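Local structure of TRAP dicarboxylate transporter-DctP subunit (Rhodobacter sphaeroides, 4PE3) at residues Q121-V126 and I147-P152. The protein probably captures a small organic solute in the periplasm and delivers it to a TRAP-type membrane transporter. Numbering follows the deposited sequence.
Sequences QMIDFV and IGVSTP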
# COMPACT_ATOMS: atom_id res chain seq x y z
N GLN A 121 -6.00 -9.50 1.81
CA GLN A 121 -6.43 -9.70 0.42
C GLN A 121 -5.30 -9.41 -0.55
O GLN A 121 -5.01 -10.20 -1.45
CB GLN A 121 -7.63 -8.84 0.09
CG GLN A 121 -8.89 -9.19 0.87
CD GLN A 121 -10.04 -8.25 0.56
OE1 GLN A 121 -9.87 -7.14 0.07
NE2 GLN A 121 -11.24 -8.72 0.83
N MSE A 122 -4.64 -8.27 -0.37
CA MSE A 122 -3.51 -7.91 -1.24
C MSE A 122 -2.35 -8.90 -1.11
O MSE A 122 -1.72 -9.29 -2.11
CB MSE A 122 -3.08 -6.48 -0.93
CG MSE A 122 -1.99 -5.95 -1.85
SE MSE A 122 -0.21 -6.39 -1.26
CE MSE A 122 0.03 -5.07 0.10
N ILE A 123 -2.07 -9.31 0.11
CA ILE A 123 -0.99 -10.26 0.37
C ILE A 123 -1.29 -11.60 -0.31
O ILE A 123 -0.41 -12.23 -0.89
CB ILE A 123 -0.75 -10.42 1.88
CG1 ILE A 123 0.03 -9.21 2.42
CG2 ILE A 123 0.00 -11.68 2.19
CD1 ILE A 123 -0.25 -8.88 3.87
N ASP A 124 -2.54 -12.04 -0.25
CA ASP A 124 -2.93 -13.28 -0.93
C ASP A 124 -2.85 -13.15 -2.45
O ASP A 124 -2.38 -14.07 -3.13
CB ASP A 124 -4.32 -13.73 -0.49
CG ASP A 124 -4.66 -15.10 -1.02
OD1 ASP A 124 -4.07 -16.07 -0.50
OD2 ASP A 124 -5.48 -15.20 -1.95
N PHE A 125 -3.27 -12.00 -2.98
CA PHE A 125 -3.07 -11.73 -4.40
C PHE A 125 -1.60 -11.86 -4.81
O PHE A 125 -1.26 -12.50 -5.82
CB PHE A 125 -3.60 -10.35 -4.75
CG PHE A 125 -3.19 -9.87 -6.11
CD1 PHE A 125 -3.67 -10.47 -7.25
CD2 PHE A 125 -2.34 -8.79 -6.24
CE1 PHE A 125 -3.31 -10.02 -8.49
CE2 PHE A 125 -1.96 -8.34 -7.49
CZ PHE A 125 -2.43 -8.96 -8.61
N VAL A 126 -0.70 -11.28 -4.02
CA VAL A 126 0.72 -11.36 -4.34
C VAL A 126 1.25 -12.77 -4.22
O VAL A 126 1.93 -13.27 -5.12
CB VAL A 126 1.53 -10.39 -3.46
CG1 VAL A 126 3.03 -10.64 -3.61
CG2 VAL A 126 1.18 -8.99 -3.84
N ILE A 147 11.39 -10.26 -3.35
CA ILE A 147 11.35 -11.24 -2.27
C ILE A 147 9.94 -11.37 -1.69
O ILE A 147 9.40 -12.47 -1.60
CB ILE A 147 12.34 -10.88 -1.15
CG1 ILE A 147 13.76 -10.88 -1.71
CG2 ILE A 147 12.24 -11.88 0.01
CD1 ILE A 147 14.75 -10.16 -0.83
N GLY A 148 9.34 -10.25 -1.29
CA GLY A 148 7.98 -10.28 -0.78
C GLY A 148 7.43 -8.90 -0.51
O GLY A 148 8.11 -7.89 -0.65
N VAL A 149 6.16 -8.89 -0.12
CA VAL A 149 5.40 -7.66 -0.03
C VAL A 149 5.16 -7.27 1.43
O VAL A 149 5.12 -8.12 2.33
CB VAL A 149 4.05 -7.81 -0.81
CG1 VAL A 149 3.06 -8.67 -0.04
CG2 VAL A 149 3.48 -6.47 -1.11
N SER A 150 5.00 -5.97 1.65
CA SER A 150 4.53 -5.46 2.92
C SER A 150 3.67 -4.25 2.62
O SER A 150 3.43 -3.93 1.48
CB SER A 150 5.73 -5.08 3.77
OG SER A 150 6.62 -4.22 3.07
N THR A 151 3.19 -3.58 3.67
CA THR A 151 2.42 -2.36 3.48
C THR A 151 2.50 -1.44 4.70
O THR A 151 2.57 -1.90 5.82
CB THR A 151 0.94 -2.71 3.16
OG1 THR A 151 0.18 -1.51 2.97
CG2 THR A 151 0.35 -3.49 4.30
N PRO A 152 2.44 -0.12 4.47
CA PRO A 152 2.25 0.79 5.61
C PRO A 152 0.78 0.88 6.05
O PRO A 152 0.46 1.65 6.96
CB PRO A 152 2.70 2.13 5.05
CG PRO A 152 2.39 2.02 3.58
CD PRO A 152 2.69 0.60 3.22
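V149 projects from the edge strand 144-150 as a knob into a hollow on helix 119-128 walled by M122, I123 and V126; M122 and V126, one turn apart, face the strand, and I123 closes the hollow from the flank. Its two methyls divide the work. CG1 takes the position between backbone N and carbonyl carbon (chi1 75°) and meets V126 CG1 at 4.1 Å. I123 is modelled in two conformers; in one of them its CG1 lies 3.9 Å from V149 CG1, which then fills the dip between I123 and V126. CG2 points instead to M122, a selenomethionine, and lies 3.7 Å from its SE. The M122 chain leaves the helix with CG anti to the backbone N (chi1 -175°), then bends at both following torsions, which carries its end methyl along the strand beyond V149. There CE rests 3.8 Å from S150 O and 4.0 Å from T151 CB, filling the recess between V149 and T151. The hydroxyl of T151 is hydrogen-bonded to P241 O and to G153 N. An alanine at V149 would remove both methyls and is likely to open a gap between V126 and the selenium of M122. All the touching residues are buried, and the contact is apolar apart from the methyl against S150 O. The axes of 121-126 and 147-150 run nearly antiparallel (162°) and come within 9.1 Å. S150 turns its side chain from the helix; its OG is hydrogen-bonded to V243 O on the neighbouring strand 243-248, while F270 and Q274 of helix 257-291 pack against it. The arrangement is typical of alpha/beta packing in a lobe of a TRAP-family periplasmic solute-binding protein: helix 119-128 covers one of the two edge strands, 144-150, of the five-stranded mixed sheet.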